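Local coordinates for protein transcriptional regulator ComR (Streptococcus vestibularis F0396, PDB 6HU8) that probably binds DNA as a peptide-responsive competence regulator of the RNPP family, joining a helix-turn-helix domain to a tetratricopeptide-type helical domain, at residues E80-N83 against R84-F88; F158-N161 against D162-I166. All blocks are in the same frame, centred on the assembly; numbering follows the deposited sequence.

Contact 1 of 2, residues E80-N83 against R84-F88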
loop_
_atom_site.group_PDB
_atom_site.type_symbol
_atom_site.label_atom_id
_atom_site.label_comp_id
_atom_site.label_asym_id
_atom_site.label_seq_id
_atom_site.Cartn_x
_atom_site.Cartn_y
_atom_site.Cartn_z
ATOM N N GLU A 80 17.376 1.377 -1.096
ATOM C CA GLU A 80 17.676 0.585 -2.287
ATOM C C GLU A 80 17.033 -0.788 -2.197
ATOM O O GLU A 80 16.464 -1.281 -3.172
ATOM C CB GLU A 80 19.190 0.435 -2.482
ATOM C CG GLU A 80 19.910 1.736 -2.788
ATOM C CD GLU A 80 21.426 1.617 -2.638
ATOM O OE1 GLU A 80 21.952 0.487 -2.773
ATOM O OE2 GLU A 80 22.084 2.646 -2.367
ATOM N N MET A 81 17.121 -1.403 -1.020
ATOM C CA MET A 81 16.542 -2.730 -0.824
ATOM C C MET A 81 15.018 -2.685 -0.778
ATOM O O MET A 81 14.352 -3.597 -1.279
ATOM C CB MET A 81 17.083 -3.367 0.450
ATOM C CG MET A 81 18.573 -3.635 0.396
ATOM S SD MET A 81 19.204 -4.312 1.936
ATOM C CE MET A 81 18.377 -5.896 1.985
ATOM N N LYS A 82 14.464 -1.629 -0.186
ATOM C CA LYS A 82 13.017 -1.420 -0.221
ATOM C C LYS A 82 12.552 -1.245 -1.658
ATOM O O LYS A 82 11.549 -1.838 -2.079
ATOM C CB LYS A 82 12.604 -0.207 0.619
ATOM C CG LYS A 82 11.088 0.062 0.652
ATOM C CD LYS A 82 10.764 1.368 1.427
ATOM C CE LYS A 82 9.260 1.695 1.442
ATOM N NZ LYS A 82 8.964 3.032 2.076
ATOM N N ASN A 83 13.286 -0.442 -2.417
ATOM C CA ASN A 83 12.948 -0.236 -3.820
ATOM C C ASN A 83 12.970 -1.554 -4.597
ATOM O O ASN A 83 12.023 -1.862 -5.314
ATOM C CB ASN A 83 13.902 0.785 -4.459
ATOM C CG ASN A 83 13.476 1.191 -5.870
ATOM O OD1 ASN A 83 12.420 1.790 -6.060
ATOM N ND2 ASN A 83 14.312 0.884 -6.860
ATOM N N ARG A 84 14.036 -2.338 -4.443
ATOM C CA ARG A 84 14.122 -3.634 -5.122
ATOM C C ARG A 84 12.974 -4.560 -4.717
ATOM O O ARG A 84 12.359 -5.209 -5.573
ATOM C CB ARG A 84 15.464 -4.313 -4.834
ATOM C CG ARG A 84 16.636 -3.731 -5.616
ATOM C CD ARG A 84 17.950 -4.412 -5.248
ATOM N NE ARG A 84 19.036 -3.441 -5.136
ATOM C CZ ARG A 84 19.777 -3.278 -4.045
ATOM N NH1 ARG A 84 20.742 -2.362 -4.014
ATOM N NH2 ARG A 84 19.554 -4.033 -2.978
ATOM N N LEU A 85 12.695 -4.606 -3.415
ATOM C CA LEU A 85 11.601 -5.403 -2.844
ATOM C C LEU A 85 10.226 -5.090 -3.450
ATOM O O LEU A 85 9.498 -5.992 -3.862
ATOM C CB LEU A 85 11.548 -5.193 -1.315
ATOM C CG LEU A 85 10.232 -5.546 -0.608
ATOM C CD1 LEU A 85 9.925 -7.022 -0.762
ATOM C CD2 LEU A 85 10.230 -5.157 0.882
ATOM N N ILE A 86 9.867 -3.812 -3.480
ATOM C CA ILE A 86 8.553 -3.380 -3.942
ATOM C C ILE A 86 8.377 -3.600 -5.443
ATOM O O ILE A 86 7.266 -3.858 -5.911
ATOM C CB ILE A 86 8.319 -1.896 -3.598
ATOM C CG1 ILE A 86 8.353 -1.702 -2.078
ATOM C CG2 ILE A 86 6.993 -1.389 -4.179
ATOM C CD1 ILE A 86 7.856 -0.363 -1.618
ATOM N N LYS A 87 9.486 -3.511 -6.177
ATOM C CA LYS A 87 9.515 -3.676 -7.637
ATOM C C LYS A 87 9.394 -5.144 -8.066
ATOM O O LYS A 87 9.079 -5.442 -9.218
ATOM C CB LYS A 87 10.811 -3.082 -8.209
ATOM C CG LYS A 87 10.691 -1.630 -8.624
ATOM C CD LYS A 87 12.052 -0.943 -8.691
ATOM C CE LYS A 87 12.985 -1.586 -9.698
ATOM N NZ LYS A 87 14.222 -0.765 -9.805
ATOM N N PHE A 88 9.658 -6.046 -7.126
ATOM C CA PHE A 88 9.675 -7.490 -7.362
ATOM C C PHE A 88 8.255 -8.070 -7.530
ATOM O O PHE A 88 7.483 -8.115 -6.567
ATOM C CB PHE A 88 10.405 -8.157 -6.186
ATOM C CG PHE A 88 10.831 -9.575 -6.438
ATOM C CD1 PHE A 88 9.916 -10.614 -6.381
ATOM C CD2 PHE A 88 12.161 -9.872 -6.691
ATOM C CE1 PHE A 88 10.313 -11.920 -6.602
ATOM C CE2 PHE A 88 12.565 -11.178 -6.908
ATOM C CZ PHE A 88 11.636 -12.204 -6.866
#
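With CG set anti to the carbonyl carbon in both Glu80 (chi1 -66°) and Arg84 (chi1 -76°), the two side chains run beside one another, pointing the same way, and Arg84 then bends at chi3 to turn its guanidinium back over the preceding turn. There NH1 of Arg84 meets OE1 of Glu80 at 3.3 Å, a rather long salt bridge between planes 73° apart, so the two groups do not lie flat against each other. One face of the guanidinium covers Glu80 CB, while its NH2 comes within 3.5 Å of Met81 CG. This is an i to i+4 pair on the exposed side of helix 76-87, in the tetratricopeptide-type helical domain; alongside it Arg84 N bonds to Glu80 O (2.9 Å), the first of four successive helical bonds ending with Lys87 N on Asn83 O (3.1 Å). On the buried side, Lys82 stretches out fully and lies alongside Ile86, whose CD1 touches Lys82 CE at 3.9 Å. The Lys82 ammonium, NZ, goes on to a salt bridge with Glu119 and a hydrogen bond to Asn161. The Leu85 side chain reaches Leu123 and Leu126 of helix 117-131.

Contact 2 of 2, residues F158-N161 against D162-I166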
loop_
_atom_site.group_PDB
_atom_site.type_symbol
_atom_site.label_atom_id
_atom_site.label_comp_id
_atom_site.label_asym_id
_atom_site.label_seq_id
_atom_site.Cartn_x
_atom_site.Cartn_y
_atom_site.Cartn_z
ATOM N N PHE A 158 -0.796 10.697 -2.592
ATOM C CA PHE A 158 -0.362 9.481 -1.895
ATOM C C PHE A 158 1.099 9.163 -2.185
ATOM O O PHE A 158 1.518 9.230 -3.330
ATOM C CB PHE A 158 -1.209 8.267 -2.324
ATOM C CG PHE A 158 -2.669 8.354 -1.954
ATOM C CD1 PHE A 158 -3.065 8.905 -0.750
ATOM C CD2 PHE A 158 -3.640 7.871 -2.819
ATOM C CE1 PHE A 158 -4.403 8.981 -0.410
ATOM C CE2 PHE A 158 -4.987 7.935 -2.485
ATOM C CZ PHE A 158 -5.366 8.493 -1.274
ATOM N N SER A 159 1.849 8.795 -1.151
ATOM C CA SER A 159 3.197 8.270 -1.301
ATOM C C SER A 159 3.147 6.764 -1.518
ATOM O O SER A 159 2.083 6.150 -1.434
ATOM C CB SER A 159 4.033 8.569 -0.058
ATOM O OG SER A 159 3.455 7.931 1.085
ATOM N N THR A 160 4.309 6.161 -1.735
ATOM C CA THR A 160 4.373 4.713 -1.864
ATOM C C THR A 160 3.901 4.060 -0.576
ATOM O O THR A 160 3.066 3.150 -0.632
ATOM C CB THR A 160 5.787 4.221 -2.216
ATOM O OG1 THR A 160 6.214 4.856 -3.419
ATOM C CG2 THR A 160 5.779 2.714 -2.443
ATOM N N ASN A 161 4.381 4.529 0.582
ATOM C CA ASN A 161 3.884 3.981 1.846
ATOM C C ASN A 161 2.368 4.146 1.972
ATOM O O ASN A 161 1.680 3.229 2.437
ATOM C CB ASN A 161 4.561 4.629 3.076
ATOM C CG ASN A 161 6.006 4.217 3.234
ATOM O OD1 ASN A 161 6.459 3.238 2.636
ATOM N ND2 ASN A 161 6.741 4.960 4.052
ATOM N N ASP A 162 1.849 5.308 1.579
ATOM C CA ASP A 162 0.393 5.530 1.602
ATOM C C ASP A 162 -0.343 4.485 0.756
ATOM O O ASP A 162 -1.371 3.926 1.174
ATOM C CB ASP A 162 0.030 6.923 1.074
ATOM C CG ASP A 162 0.502 8.041 1.975
ATOM O OD1 ASP A 162 0.736 7.793 3.180
ATOM O OD2 ASP A 162 0.626 9.178 1.463
ATOM N N LEU A 163 0.187 4.241 -0.445
ATOM C CA LEU A 163 -0.398 3.268 -1.368
ATOM C C LEU A 163 -0.404 1.881 -0.763
ATOM O O LEU A 163 -1.326 1.103 -1.003
ATOM C CB LEU A 163 0.355 3.251 -2.699
ATOM C CG LEU A 163 0.170 4.493 -3.572
ATOM C CD1 LEU A 163 0.897 4.292 -4.876
ATOM C CD2 LEU A 163 -1.297 4.790 -3.829
ATOM N N LEU A 164 0.606 1.570 0.043
ATOM C CA LEU A 164 0.660 0.252 0.658
ATOM C C LEU A 164 -0.322 0.146 1.838
ATOM O O LEU A 164 -0.913 -0.906 2.055
ATOM C CB LEU A 164 2.091 -0.078 1.086
ATOM C CG LEU A 164 3.018 -0.282 -0.125
ATOM C CD1 LEU A 164 4.466 -0.463 0.296
ATOM C CD2 LEU A 164 2.576 -1.455 -0.964
ATOM N N VAL A 165 -0.487 1.221 2.605
ATOM C CA VAL A 165 -1.529 1.239 3.630
ATOM C C VAL A 165 -2.883 1.004 2.951
ATOM O O VAL A 165 -3.734 0.244 3.433
ATOM C CB VAL A 165 -1.549 2.579 4.405
ATOM C CG1 VAL A 165 -2.776 2.656 5.301
ATOM C CG2 VAL A 165 -0.248 2.766 5.214
ATOM N N ILE A 166 -3.075 1.672 1.824
ATOM C CA ILE A 166 -4.321 1.551 1.068
ATOM C C ILE A 166 -4.482 0.119 0.546
ATOM O O ILE A 166 -5.595 -0.401 0.454
ATOM C CB ILE A 166 -4.371 2.568 -0.099
ATOM C CG1 ILE A 166 -4.516 3.984 0.457
ATOM C CG2 ILE A 166 -5.534 2.253 -1.060
ATOM C CD1 ILE A 166 -4.469 5.075 -0.593
#
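The backbone passes from an extended Phe158 and Ser159 straight into helix 160-173, whose first turn is tied by Leu163 N to Ser159 O (2.9 Å), Leu164 N to Thr160 O and Val165 N to Asn161 O. Ser159 holds the N-cap position and forms a capping box with Asp162. Its OG, placed between its own backbone N and carbonyl carbon (chi1 62°), swings over the helix end and accepts from Asp162 N at 3.1 Å. The return bond is shorter and straighter: Ser159 N donates to Asp162 OD2 at 2.9 Å with an N-H...O angle of 174°, although it meets that oxygen from above the carboxylate plane. The two bonds occupy an amide N-H of the opening turn and the N-H of the cap residue itself. The negative carboxylate at the helix start would suit the helix dipole, and its other oxygen, OD1, pairs with Lys155.

Just before the cap, Phe158 folds back on the helix. Ile166 drives CD1 onto the middle of one ring face, 3.5 Å from the centroid and 14° off the normal, a clear CH-pi contact. Leu163 CD2 approaches the same ring obliquely and lies 3.8 Å from Phe158 CB, and Asp162 CB packs against the same CB at 3.9 Å. The ring and the Asp162 carboxylate stand nearly perpendicular.

Around this helix start, Phe158, Asp162 and Ile166 all touch Val152 of helix 139-152, and Phe158 also meets Arg190 and Val191 of helix 181-192. Leu163 packs on Tyr202 of helix 200-219, while Leu164 and Val165 lie against Thr122 and Leu121 of helix 117-131.

Overall arrangement
Contact 1 comes first along the chain, on helix 76-87, and contact 2 follows at the start of helix 160-173; their centres are about 15 Å apart. Both fall in the tetratricopeptide-type helical domain of this all-helical chain, contact 2 close to the centre of the chain and contact 1 farther out. They meet directly: Lys82 NZ is 2.6 Å from Asn161 OD1, probably a hydrogen bond, and Ile86 CD1 packs on Thr160 CG2 and Leu164 CD1. Glu119 of helix 117-131 also accepts from Asn161 ND2 and so bridges the two contacts. A polar junction beside an apolar patch thus joins helices 76-87, 117-131 and 160-173 within the helical domain.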